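Local coordinates for sarcosine oxidase (Pyrococcus horikoshii, PDB 1Y56), which binds FAD and FMN and, as the beta subunit of an L-proline dehydrogenase, probably takes part in the flavin-dependent oxidation of L-proline, at residues E221-Q226 / Y308-D313; S314-G319 / E362-Y367; Y272-T277 / T303-Y308. All coordinates share one frame; numbering follows the deposited sequence.

Contact 1: E221-Q226 / Y308-D313. With FAD (flavin-adenine dinucleotide), chain I.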
loop_
_atom_site.group_PDB
_atom_site.type_symbol
_atom_site.label_atom_id
_atom_site.label_comp_id
_atom_site.label_asym_id
_atom_site.label_seq_id
_atom_site.Cartn_x
_atom_site.Cartn_y
_atom_site.Cartn_z
ATOM N N GLU B 221 -1.922 0.941 -45.768
ATOM C CA GLU B 221 -1.997 0.202 -44.514
ATOM C C GLU B 221 -0.626 -0.250 -44.027
ATOM O O GLU B 221 0.170 -0.752 -44.826
ATOM C CB GLU B 221 -2.888 -1.041 -44.658
ATOM C CG GLU B 221 -4.361 -0.826 -45.017
ATOM C CD GLU B 221 -5.060 0.204 -44.142
ATOM O OE1 GLU B 221 -5.983 0.867 -44.669
ATOM O OE2 GLU B 221 -4.687 0.366 -42.951
ATOM N N PRO B 222 -0.349 -0.116 -42.708
ATOM C CA PRO B 222 0.905 -0.661 -42.178
ATOM C C PRO B 222 0.827 -2.178 -42.030
ATOM O O PRO B 222 -0.127 -2.699 -41.437
ATOM C CB PRO B 222 1.026 0.008 -40.809
ATOM C CG PRO B 222 -0.364 0.266 -40.393
ATOM C CD PRO B 222 -1.157 0.527 -41.652
ATOM N N TYR B 223 1.811 -2.876 -42.588
ATOM C CA TYR B 223 1.921 -4.326 -42.435
ATOM C C TYR B 223 3.216 -4.707 -41.790
ATOM O O TYR B 223 4.251 -4.083 -42.020
ATOM C CB TYR B 223 1.845 -5.036 -43.779
ATOM C CG TYR B 223 0.452 -5.139 -44.322
ATOM C CD1 TYR B 223 -0.292 -6.314 -44.172
ATOM C CD2 TYR B 223 -0.132 -4.054 -44.985
ATOM C CE1 TYR B 223 -1.582 -6.407 -44.676
ATOM C CE2 TYR B 223 -1.413 -4.135 -45.490
ATOM C CZ TYR B 223 -2.134 -5.309 -45.333
ATOM O OH TYR B 223 -3.408 -5.370 -45.838
ATOM N N LYS B 224 3.160 -5.761 -40.999
ATOM C CA LYS B 224 4.331 -6.225 -40.314
ATOM C C LYS B 224 5.137 -7.132 -41.213
ATOM O O LYS B 224 4.693 -8.219 -41.550
ATOM C CB LYS B 224 3.940 -6.960 -39.040
ATOM C CG LYS B 224 5.110 -7.154 -38.097
ATOM C CD LYS B 224 4.653 -7.467 -36.685
ATOM C CE LYS B 224 4.416 -8.954 -36.466
ATOM N NZ LYS B 224 4.205 -9.191 -35.014
ATOM N N HIS B 225 6.312 -6.654 -41.621
ATOM C CA HIS B 225 7.351 -7.507 -42.228
ATOM C C HIS B 225 8.511 -7.705 -41.253
ATOM O O HIS B 225 8.645 -6.946 -40.287
ATOM C CB HIS B 225 7.796 -6.976 -43.593
ATOM C CG HIS B 225 6.835 -7.318 -44.695
ATOM N ND1 HIS B 225 5.625 -6.670 -44.856
ATOM C CD2 HIS B 225 6.882 -8.270 -45.661
ATOM C CE1 HIS B 225 4.979 -7.194 -45.886
ATOM N NE2 HIS B 225 5.721 -8.163 -46.393
ATOM N N GLN B 226 9.307 -8.745 -41.469
ATOM C CA GLN B 226 10.355 -9.101 -40.514
ATOM C C GLN B 226 11.718 -9.373 -41.152
ATOM O O GLN B 226 11.823 -9.629 -42.357
ATOM C CB GLN B 226 9.924 -10.292 -39.653
ATOM C CG GLN B 226 8.760 -9.996 -38.698
ATOM C CD GLN B 226 8.426 -11.175 -37.802
ATOM O OE1 GLN B 226 9.190 -11.511 -36.896
ATOM N NE2 GLN B 226 7.288 -11.815 -38.053
ATOM N N TYR B 308 5.795 -2.307 -43.763
ATOM C CA TYR B 308 5.627 -1.955 -45.154
ATOM C C TYR B 308 4.391 -1.069 -45.108
ATOM O O TYR B 308 3.418 -1.401 -44.428
ATOM C CB TYR B 308 5.324 -3.187 -45.996
ATOM C CG TYR B 308 6.501 -3.998 -46.513
ATOM C CD1 TYR B 308 7.783 -3.918 -45.930
ATOM C CD2 TYR B 308 6.313 -4.896 -47.579
ATOM C CE1 TYR B 308 8.851 -4.705 -46.417
ATOM C CE2 TYR B 308 7.350 -5.683 -48.066
ATOM C CZ TYR B 308 8.618 -5.589 -47.492
ATOM O OH TYR B 308 9.624 -6.385 -48.009
ATOM N N ALA B 309 4.431 0.073 -45.784
ATOM C CA ALA B 309 3.229 0.881 -45.969
ATOM C C ALA B 309 2.629 0.510 -47.318
ATOM O O ALA B 309 3.016 1.070 -48.353
ATOM C CB ALA B 309 3.540 2.358 -45.897
ATOM N N LYS B 310 1.695 -0.448 -47.297
ATOM C CA LYS B 310 1.144 -1.049 -48.514
ATOM C C LYS B 310 -0.029 -0.290 -49.140
ATOM O O LYS B 310 -0.920 0.177 -48.429
ATOM C CB LYS B 310 0.731 -2.495 -48.238
ATOM C CG LYS B 310 1.865 -3.510 -48.379
ATOM C CD LYS B 310 1.352 -4.953 -48.480
ATOM C CE LYS B 310 0.614 -5.224 -49.800
ATOM N NZ LYS B 310 0.066 -6.617 -49.867
ATOM N N THR B 311 -0.014 -0.176 -50.468
ATOM C CA THR B 311 -1.202 0.187 -51.240
ATOM C C THR B 311 -1.703 -1.038 -52.004
ATOM O O THR B 311 -0.969 -2.024 -52.144
ATOM C CB THR B 311 -0.917 1.298 -52.254
ATOM O OG1 THR B 311 0.094 0.860 -53.171
ATOM C CG2 THR B 311 -0.485 2.580 -51.556
ATOM N N PRO B 312 -2.949 -0.987 -52.511
ATOM C CA PRO B 312 -3.537 -2.113 -53.235
ATOM C C PRO B 312 -2.753 -2.569 -54.463
ATOM O O PRO B 312 -2.885 -3.725 -54.873
ATOM C CB PRO B 312 -4.900 -1.581 -53.662
ATOM C CG PRO B 312 -5.203 -0.531 -52.687
ATOM C CD PRO B 312 -3.901 0.127 -52.402
ATOM N N ASP B 313 -1.954 -1.681 -55.048
ATOM C CA ASP B 313 -1.140 -2.057 -56.199
ATOM C C ASP B 313 0.358 -1.960 -55.916
ATOM O O ASP B 313 1.155 -1.845 -56.839
ATOM C CB ASP B 313 -1.527 -1.256 -57.448
ATOM C CG ASP B 313 -1.274 0.238 -57.298
ATOM O OD1 ASP B 313 -1.739 1.007 -58.176
ATOM O OD2 ASP B 313 -0.621 0.656 -56.316
HETATM P PA FAD I . 9.694 6.211 -42.668
HETATM O O1A FAD I . 8.786 5.431 -41.767
HETATM O O2A FAD I . 11.155 5.846 -42.703
HETATM O O5B FAD I . 9.507 7.773 -42.350
HETATM C C5B FAD I . 8.262 8.290 -41.909
HETATM C C4B FAD I . 8.556 9.148 -40.694
HETATM O O4B FAD I . 7.428 9.970 -40.418
HETATM C C3B FAD I . 8.827 8.328 -39.435
HETATM O O3B FAD I . 10.183 8.529 -39.006
HETATM C C2B FAD I . 7.823 8.847 -38.419
HETATM O O2B FAD I . 8.381 9.152 -37.151
HETATM C C1B FAD I . 7.368 10.152 -39.013
HETATM N N9A FAD I . 6.016 10.527 -38.543
HETATM C C8A FAD I . 4.915 9.754 -38.480
HETATM N N7A FAD I . 3.907 10.495 -37.963
HETATM C C5A FAD I . 4.390 11.728 -37.708
HETATM C C6A FAD I . 3.838 12.898 -37.197
HETATM N N6A FAD I . 2.531 12.942 -36.836
HETATM N N1A FAD I . 4.614 13.990 -37.066
HETATM C C2A FAD I . 5.916 13.972 -37.423
HETATM N N3A FAD I . 6.480 12.860 -37.920
HETATM C C4A FAD I . 5.726 11.737 -38.075
HETATM N N1 FAD I . 13.059 -0.536 -48.977
HETATM C C2 FAD I . 13.986 -0.647 -49.947
HETATM O O2 FAD I . 13.993 0.194 -50.864
HETATM N N3 FAD I . 14.905 -1.633 -49.961
HETATM C C4 FAD I . 14.961 -2.572 -48.998
HETATM O O4 FAD I . 15.830 -3.477 -49.024
HETATM C C4X FAD I . 14.032 -2.538 -47.966
HETATM N N5 FAD I . 14.017 -3.449 -46.961
HETATM C C5X FAD I . 13.094 -3.367 -45.966
HETATM C C6 FAD I . 13.114 -4.326 -44.946
HETATM C C7 FAD I . 12.185 -4.268 -43.902
HETATM C C7M FAD I . 12.219 -5.312 -42.808
HETATM C C8 FAD I . 11.229 -3.241 -43.891
HETATM C C8M FAD I . 10.221 -3.131 -42.816
HETATM C C9 FAD I . 11.206 -2.286 -44.907
HETATM C C9A FAD I . 12.134 -2.332 -45.948
HETATM N N10 FAD I . 12.088 -1.393 -46.917
HETATM C C10 FAD I . 13.025 -1.438 -47.978
HETATM C "C1'" FAD I . 11.065 -0.354 -46.883
HETATM C "C2'" FAD I . 11.666 0.978 -46.520
HETATM O "O2'" FAD I . 12.074 0.903 -45.160
HETATM C "C3'" FAD I . 10.589 2.032 -46.645
HETATM O "O3'" FAD I . 10.030 1.988 -47.964
HETATM C "C4'" FAD I . 11.182 3.404 -46.379
HETATM O "O4'" FAD I . 11.789 3.467 -45.076
HETATM C "C5'" FAD I . 10.112 4.475 -46.480
HETATM O "O5'" FAD I . 10.725 5.661 -45.995
HETATM P P FAD I . 9.797 6.831 -45.461
HETATM O O1P FAD I . 8.684 7.005 -46.461
HETATM O O2P FAD I . 10.707 7.968 -45.094
HETATM O O3P FAD I . 9.137 6.126 -44.171
#

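Contact 2: S314-G319 / E362-Y367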
loop_
_atom_site.group_PDB
_atom_site.type_symbol
_atom_site.label_atom_id
_atom_site.label_comp_id
_atom_site.label_asym_id
_atom_site.label_seq_id
_atom_site.Cartn_x
_atom_site.Cartn_y
_atom_site.Cartn_z
ATOM N N SER B 314 0.742 -1.995 -54.644
ATOM C CA SER B 314 2.161 -1.947 -54.269
ATOM C C SER B 314 2.981 -0.804 -54.876
ATOM O O SER B 314 4.195 -0.922 -54.992
ATOM C CB SER B 314 2.845 -3.280 -54.571
ATOM O OG SER B 314 2.437 -4.262 -53.636
ATOM N N ASN B 315 2.321 0.288 -55.253
ATOM C CA ASN B 315 2.989 1.498 -55.718
ATOM C C ASN B 315 2.650 2.667 -54.810
ATOM O O ASN B 315 1.548 2.735 -54.279
ATOM C CB ASN B 315 2.573 1.839 -57.147
ATOM C CG ASN B 315 3.293 0.999 -58.179
ATOM O OD1 ASN B 315 4.405 1.324 -58.597
ATOM N ND2 ASN B 315 2.653 -0.073 -58.616
ATOM N N PRO B 316 3.597 3.598 -54.613
ATOM C CA PRO B 316 3.294 4.732 -53.754
ATOM C C PRO B 316 2.242 5.677 -54.317
ATOM O O PRO B 316 1.845 5.550 -55.471
ATOM C CB PRO B 316 4.635 5.448 -53.658
ATOM C CG PRO B 316 5.373 5.027 -54.873
ATOM C CD PRO B 316 4.984 3.642 -55.109
ATOM N N ALA B 317 1.786 6.592 -53.469
ATOM C CA ALA B 317 0.988 7.737 -53.882
ATOM C C ALA B 317 1.871 8.962 -53.766
ATOM O O ALA B 317 2.223 9.393 -52.659
ATOM C CB ALA B 317 -0.226 7.891 -53.012
ATOM N N ILE B 318 2.253 9.493 -54.923
ATOM C CA ILE B 318 3.139 10.630 -55.006
ATOM C C ILE B 318 2.473 11.615 -55.929
ATOM O O ILE B 318 2.328 11.358 -57.123
ATOM C CB ILE B 318 4.522 10.225 -55.542
ATOM C CG1 ILE B 318 5.135 9.135 -54.642
ATOM C CG2 ILE B 318 5.432 11.445 -55.654
ATOM C CD1 ILE B 318 6.324 8.408 -55.246
ATOM N N GLY B 319 2.033 12.730 -55.365
ATOM C CA GLY B 319 1.406 13.780 -56.159
ATOM C C GLY B 319 0.857 14.955 -55.369
ATOM O O GLY B 319 0.912 14.977 -54.133
ATOM N N GLU B 362 3.282 10.495 -62.887
ATOM C CA GLU B 362 1.833 10.244 -62.941
ATOM C C GLU B 362 1.424 8.775 -62.730
ATOM O O GLU B 362 0.276 8.493 -62.394
ATOM C CB GLU B 362 1.173 10.866 -64.192
ATOM C CG GLU B 362 1.684 10.360 -65.546
ATOM C CD GLU B 362 3.079 10.896 -65.917
ATOM O OE1 GLU B 362 3.735 10.256 -66.778
ATOM O OE2 GLU B 362 3.521 11.939 -65.352
ATOM N N TRP B 363 2.369 7.854 -62.884
ATOM C CA TRP B 363 2.141 6.436 -62.551
ATOM C C TRP B 363 1.712 6.279 -61.094
ATOM O O TRP B 363 0.917 5.396 -60.764
ATOM C CB TRP B 363 3.413 5.629 -62.810
ATOM C CG TRP B 363 3.267 4.143 -62.672
ATOM C CD1 TRP B 363 3.728 3.367 -61.643
ATOM C CD2 TRP B 363 2.650 3.239 -63.605
ATOM N NE1 TRP B 363 3.430 2.040 -61.873
ATOM C CE2 TRP B 363 2.767 1.934 -63.066
ATOM C CE3 TRP B 363 2.004 3.402 -64.837
ATOM C CZ2 TRP B 363 2.257 0.806 -63.717
ATOM C CZ3 TRP B 363 1.500 2.278 -65.482
ATOM C CH2 TRP B 363 1.625 1.000 -64.919
ATOM N N TYR B 364 2.240 7.161 -60.241
ATOM C CA TYR B 364 2.013 7.141 -58.792
ATOM C C TYR B 364 0.899 8.102 -58.381
ATOM O O TYR B 364 0.893 8.616 -57.260
ATOM C CB TYR B 364 3.316 7.469 -58.039
ATOM C CG TYR B 364 4.518 6.720 -58.576
ATOM C CD1 TYR B 364 5.513 7.375 -59.309
ATOM C CD2 TYR B 364 4.644 5.345 -58.384
ATOM C CE1 TYR B 364 6.613 6.674 -59.814
ATOM C CE2 TYR B 364 5.734 4.637 -58.889
ATOM C CZ TYR B 364 6.711 5.302 -59.598
ATOM O OH TYR B 364 7.774 4.579 -60.090
ATOM N N ASP B 365 -0.045 8.327 -59.296
ATOM C CA ASP B 365 -1.168 9.234 -59.082
ATOM C C ASP B 365 -1.972 8.872 -57.829
ATOM O O ASP B 365 -2.534 7.774 -57.732
ATOM C CB ASP B 365 -2.078 9.248 -60.316
ATOM C CG ASP B 365 -3.126 10.359 -60.280
ATOM O OD1 ASP B 365 -3.909 10.435 -61.243
ATOM O OD2 ASP B 365 -3.186 11.156 -59.317
ATOM N N PRO B 366 -2.001 9.798 -56.854
ATOM C CA PRO B 366 -2.830 9.734 -55.655
ATOM C C PRO B 366 -4.297 9.458 -55.953
ATOM O O PRO B 366 -4.985 8.844 -55.141
ATOM C CB PRO B 366 -2.700 11.138 -55.082
ATOM C CG PRO B 366 -1.358 11.577 -55.496
ATOM C CD PRO B 366 -1.146 10.999 -56.858
ATOM N N TYR B 367 -4.768 9.911 -57.107
ATOM C CA TYR B 367 -6.172 9.755 -57.458
ATOM C C TYR B 367 -6.519 8.413 -58.110
ATOM O O TYR B 367 -7.698 8.104 -58.318
ATOM C CB TYR B 367 -6.635 10.924 -58.332
ATOM C CG TYR B 367 -6.594 12.247 -57.607
ATOM C CD1 TYR B 367 -7.608 12.614 -56.713
ATOM C CD2 TYR B 367 -5.542 13.130 -57.806
ATOM C CE1 TYR B 367 -7.571 13.836 -56.041
ATOM C CE2 TYR B 367 -5.499 14.352 -57.145
ATOM C CZ TYR B 367 -6.511 14.703 -56.263
ATOM O OH TYR B 367 -6.440 15.919 -55.607
#

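Contact 3: Y272-T277 / T303-Y308. With FMN (flavin mononucleotide), chain E.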
loop_
_atom_site.group_PDB
_atom_site.type_symbol
_atom_site.label_atom_id
_atom_site.label_comp_id
_atom_site.label_asym_id
_atom_site.label_seq_id
_atom_site.Cartn_x
_atom_site.Cartn_y
_atom_site.Cartn_z
ATOM N N TYR B 272 -0.010 -2.025 -36.469
ATOM C CA TYR B 272 1.126 -1.159 -36.111
ATOM C C TYR B 272 2.089 -1.875 -35.170
ATOM O O TYR B 272 3.128 -1.331 -34.811
ATOM C CB TYR B 272 0.679 0.172 -35.492
ATOM C CG TYR B 272 0.283 1.243 -36.487
ATOM C CD1 TYR B 272 -1.063 1.580 -36.681
ATOM C CD2 TYR B 272 1.247 1.924 -37.232
ATOM C CE1 TYR B 272 -1.444 2.560 -37.597
ATOM C CE2 TYR B 272 0.881 2.917 -38.151
ATOM C CZ TYR B 272 -0.469 3.228 -38.331
ATOM O OH TYR B 272 -0.841 4.206 -39.237
ATOM N N ASP B 273 1.727 -3.095 -34.782
ATOM C CA ASP B 273 2.541 -3.947 -33.910
ATOM C C ASP B 273 3.908 -4.243 -34.539
ATOM O O ASP B 273 3.983 -4.618 -35.713
ATOM C CB ASP B 273 1.770 -5.259 -33.650
ATOM C CG ASP B 273 2.618 -6.349 -32.995
ATOM O OD1 ASP B 273 3.290 -6.061 -31.984
ATOM O OD2 ASP B 273 2.592 -7.503 -33.481
ATOM N N LEU B 274 4.984 -4.048 -33.782
ATOM C CA LEU B 274 6.273 -4.623 -34.177
ATOM C C LEU B 274 6.419 -5.976 -33.465
ATOM O O LEU B 274 5.455 -6.758 -33.442
ATOM C CB LEU B 274 7.438 -3.659 -33.944
ATOM C CG LEU B 274 7.593 -2.498 -34.961
ATOM C CD1 LEU B 274 6.931 -2.799 -36.311
ATOM C CD2 LEU B 274 7.126 -1.132 -34.443
ATOM N N THR B 275 7.574 -6.273 -32.879
ATOM C CA THR B 275 7.743 -7.568 -32.153
ATOM C C THR B 275 7.735 -8.824 -33.062
ATOM O O THR B 275 6.707 -9.206 -33.640
ATOM C CB THR B 275 6.766 -7.782 -30.906
ATOM O OG1 THR B 275 5.473 -8.181 -31.355
ATOM C CG2 THR B 275 6.641 -6.515 -30.021
ATOM N N PRO B 276 8.905 -9.451 -33.203
ATOM C CA PRO B 276 9.065 -10.602 -34.071
ATOM C C PRO B 276 8.298 -11.840 -33.613
ATOM O O PRO B 276 7.872 -11.918 -32.468
ATOM C CB PRO B 276 10.573 -10.848 -34.042
ATOM C CG PRO B 276 11.063 -10.173 -32.837
ATOM C CD PRO B 276 10.172 -9.041 -32.576
ATOM N N THR B 277 8.136 -12.803 -34.512
ATOM C CA THR B 277 7.365 -14.000 -34.215
ATOM C C THR B 277 8.193 -15.269 -34.424
ATOM O O THR B 277 9.025 -15.329 -35.320
ATOM C CB THR B 277 6.058 -14.040 -35.062
ATOM O OG1 THR B 277 6.330 -14.533 -36.381
ATOM C CG2 THR B 277 5.445 -12.648 -35.164
ATOM N N THR B 303 16.312 -11.002 -34.409
ATOM C CA THR B 303 15.259 -10.882 -35.398
ATOM C C THR B 303 14.528 -9.584 -35.080
ATOM O O THR B 303 14.423 -9.225 -33.907
ATOM C CB THR B 303 14.302 -12.058 -35.247
ATOM O OG1 THR B 303 14.875 -13.203 -35.882
ATOM C CG2 THR B 303 12.973 -11.774 -35.888
ATOM N N TRP B 304 14.047 -8.866 -36.096
ATOM C CA TRP B 304 13.226 -7.680 -35.840
ATOM C C TRP B 304 12.086 -7.489 -36.851
ATOM O O TRP B 304 11.928 -8.293 -37.773
ATOM C CB TRP B 304 14.090 -6.418 -35.735
ATOM C CG TRP B 304 14.681 -5.990 -37.021
ATOM C CD1 TRP B 304 14.209 -5.029 -37.855
ATOM C CD2 TRP B 304 15.859 -6.505 -37.623
ATOM N NE1 TRP B 304 15.017 -4.916 -38.952
ATOM C CE2 TRP B 304 16.043 -5.813 -38.834
ATOM C CE3 TRP B 304 16.785 -7.491 -37.259
ATOM C CZ2 TRP B 304 17.117 -6.066 -39.682
ATOM C CZ3 TRP B 304 17.841 -7.750 -38.103
ATOM C CH2 TRP B 304 18.002 -7.036 -39.300
ATOM N N ALA B 305 11.298 -6.429 -36.659
ATOM C CA ALA B 305 10.162 -6.134 -37.522
ATOM C C ALA B 305 10.081 -4.653 -37.907
ATOM O O ALA B 305 10.679 -3.788 -37.257
ATOM C CB ALA B 305 8.865 -6.572 -36.851
ATOM N N GLY B 306 9.321 -4.375 -38.964
ATOM C CA GLY B 306 9.086 -3.014 -39.423
ATOM C C GLY B 306 7.877 -2.970 -40.335
ATOM O O GLY B 306 7.330 -4.014 -40.730
ATOM N N TYR B 307 7.465 -1.757 -40.681
ATOM C CA TYR B 307 6.284 -1.562 -41.505
ATOM C C TYR B 307 6.598 -1.584 -42.997
ATOM O O TYR B 307 7.563 -0.967 -43.445
ATOM C CB TYR B 307 5.623 -0.223 -41.175
ATOM C CG TYR B 307 5.342 0.009 -39.715
ATOM C CD1 TYR B 307 4.933 -1.034 -38.881
ATOM C CD2 TYR B 307 5.447 1.282 -39.171
ATOM C CE1 TYR B 307 4.666 -0.810 -37.535
ATOM C CE2 TYR B 307 5.180 1.517 -37.839
ATOM C CZ TYR B 307 4.792 0.470 -37.024
ATOM O OH TYR B 307 4.525 0.713 -35.695
ATOM N N TYR B 308 5.795 -2.307 -43.763
ATOM C CA TYR B 308 5.627 -1.955 -45.154
ATOM C C TYR B 308 4.391 -1.069 -45.108
ATOM O O TYR B 308 3.418 -1.401 -44.428
ATOM C CB TYR B 308 5.324 -3.187 -45.996
ATOM C CG TYR B 308 6.501 -3.998 -46.513
ATOM C CD1 TYR B 308 7.783 -3.918 -45.930
ATOM C CD2 TYR B 308 6.313 -4.896 -47.579
ATOM C CE1 TYR B 308 8.851 -4.705 -46.417
ATOM C CE2 TYR B 308 7.350 -5.683 -48.066
ATOM C CZ TYR B 308 8.618 -5.589 -47.492
ATOM O OH TYR B 308 9.624 -6.385 -48.009
HETATM N N1 FMN E . 20.853 -6.389 -34.668
HETATM C C2 FMN E . 21.881 -7.076 -34.118
HETATM O O2 FMN E . 21.742 -7.605 -32.991
HETATM N N3 FMN E . 23.055 -7.203 -34.766
HETATM C C4 FMN E . 23.227 -6.642 -35.979
HETATM O O4 FMN E . 24.321 -6.764 -36.571
HETATM C C4A FMN E . 22.178 -5.925 -36.571
HETATM N N5 FMN E . 22.322 -5.344 -37.793
HETATM C C5A FMN E . 21.318 -4.643 -38.386
HETATM C C6 FMN E . 21.526 -4.069 -39.646
HETATM C C7 FMN E . 20.513 -3.342 -40.276
HETATM C C7M FMN E . 20.802 -2.742 -41.636
HETATM C C8 FMN E . 19.278 -3.193 -39.627
HETATM C C8M FMN E . 18.157 -2.438 -40.238
HETATM C C9 FMN E . 19.071 -3.763 -38.367
HETATM C C9A FMN E . 20.085 -4.494 -37.738
HETATM N N10 FMN E . 19.914 -5.085 -36.457
HETATM C C10 FMN E . 20.974 -5.811 -35.877
HETATM C "C1'" FMN E . 18.654 -4.993 -35.737
HETATM C "C2'" FMN E . 18.566 -3.741 -34.905
HETATM O "O2'" FMN E . 18.677 -4.136 -33.525
HETATM C "C3'" FMN E . 17.240 -3.067 -35.304
HETATM O "O3'" FMN E . 17.340 -1.632 -35.314
HETATM C "C4'" FMN E . 16.131 -3.491 -34.396
HETATM O "O4'" FMN E . 16.238 -4.541 -33.774
HETATM C "C5'" FMN E . 14.903 -2.616 -34.252
HETATM O "O5'" FMN E . 14.717 -2.330 -32.870
HETATM P P FMN E . 13.825 -3.295 -31.936
HETATM O O1P FMN E . 12.417 -2.949 -32.345
HETATM O O2P FMN E . 14.218 -2.893 -30.538
HETATM O O3P FMN E . 14.202 -4.710 -32.269
#

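Contact 1: E221-Q226 / Y308-D313
Glu221–Tyr223 and Tyr308–Lys310 run as antiparallel neighbours, their short axes approaching to 4.7 Å with 138° between chain directions. They form the edge of the mixed sheet of this FAD-dependent oxidoreductase, where strand 299-310 is outermost within the chain. Glu221–Lys310 and Tyr223–Tyr308 are hydrogen-bonded pairs flanking the non-hydrogen-bonded pair Pro222–Ala309, so the proline sits where the ladder needs no N-H. Four backbone bonds result, among them Tyr223 N to Tyr308 O at 2.9 Å. The same carbonyl also receives a CA-H...O contact from Pro222.

Tyr223, Tyr308, Lys310 and Glu221 all project from one face of the sheet. Lys310 bends at its third torsion (chi3 69°) and lays its methylene chain over one face of the Tyr223 ring. CD is 4.3 Å from the ring centroid, off centre toward the rim, and CB lies 3.7 Å from Tyr223 CD2. NZ stands almost over the ring centre but 5.3 Å from the centroid, so any cation-pi attraction is weak at best; outside the segments it has a weak, long ion pair with Glu267.

Farther along, the rings of His225 and Tyr308 stack face to face, with centroids 3.5 Å apart and planes 12° from parallel, although the closest carbons are modelled too near each other for the exact spacing to be trusted. His225 CB also covers part of the tyrosine face. The stack backs a flavin-pocket residue: Tyr308 turns its ring edge to the dimethylbenzene end of the isoalloxazine, with CE1 3.7 Å from FAD C9.

Contact 2: S314-G319 / E362-Y367
The short strand 317-318, part of the sheet of the Rossmann-type FAD-binding region, is met by the loop after helix 337-354 through Ile318 and Tyr364. One backbone hydrogen bond crosses between them, from Ile318 N to Tyr364 O, 2.8 Å long and nearly straight at 165°. Ala317 CA lies 3.5 Å from the same Tyr364 O and adds a CA-H...O contact to it.

Apolar surfaces close in around this bond. The Tyr364 side chain lies beside Pro316 and Ile318, pointing the same way as both: its CD2 is 3.6 Å from Pro316 CG, and its CB is 3.9 Å from Ile318 CB. CG of Tyr364 stands anti to its carbonyl carbon (chi1 -46°), which brings the ring along the proline and up to Asn315. Asn315 OD1 reaches the ring edge, 3.6 Å from Tyr364 CE2, and also lies in the plane of the Trp363 indole at its edge. Asn60 ties this polar corner together, giving its ND2 to Asn315 OD1 and taking a bond with Tyr364 OH through its OD1, while Asn315 ND2 binds Asp313 O. Farther on, Pro366 sets CG 3.6 Å from Gly319 N. Just before that proline, Asp365 forms an Asx turn, OD2 accepting from Tyr367 N at 3.0 Å.

Strand 327-331 takes the backbone bonds of Ala317 and Gly319, so Ile318 alternates with them in bonding to the loop. Helix 337-354 packs on Pro316, Ile318 and Tyr364, and helix 58-78 touches Trp363 and Tyr364.

Contact 3: Y272-T277 / T303-Y308
Tyr272 and Tyr307 supply both the hydrogen bond and the aromatic pair of this contact, where the loop before helix 278-291 runs nearly opposite to strand 299-310. The hydroxyl of Tyr307 donates to Tyr272 O at 2.6 Å, arriving in the carbonyl plane on a lone pair. The two rings make a T-shaped pair, the edge of Tyr272 directed at the face of Tyr307, with centroids 5.6 Å apart and planes at 84°. Tyr272 OH bonds in turn to Ala203 O.

Apolar packing fills the middle. Leu274 pushes its methyl groups between loop and strand: CD1 lies 3.8 Å from Gly306 CA and 4.3 Å from Ala305 CB, while CD2 is 3.8 Å from Tyr307 CZ. Pro276 slides past Thr303 in the opposite direction, its CG 3.7 Å from Thr303 O; a closer approach of their side-chain carbons is doubtful.

Electrostatic ties come from the sheet: Lys224 of the adjacent strand 221-230 forms a salt bridge with Asp273 and hydrogen bonds to the carbonyls of Leu274 and Thr275, which probably offsets the crowding of acceptors there.

Flavin contact falls to Trp304. With CG between its backbone N and carbonyl carbon (chi1 70°), it turns one face of its indole to FMN, CZ2 coming within 3.3 Å of FMN C9, and Arg46 O holds its NE1. Gly306 and Tyr307 also touch FAD. A short hydroxyl-to-carbonyl bond and the Lys224 charge thus fasten the loop, with apolar contacts from Thr303, Ala305 and Tyr307, while the same strand offers FMN an aromatic face.

Overall arrangement
Following the chain from its N terminus, strand 221-230 comes first, and contact 1 closes the long loop from it to the end of strand 299-310. Contact 3 is nested within it, joining residues 272-277 to an earlier part of the same strand; its last residue, Tyr308, is shared with contact 1, and their centres are 11 Å apart. Contact 1 pairs the last two strands of the eight-stranded sheet and contact 3 lays the loop against the outer one, whose residues reach both FAD and FMN. Contact 2 opens directly after contact 1, in series with it, and closes a shorter loop through helix 337-354. It belongs to the FAD-binding sheet, its centre about 26 Å from that of contact 3.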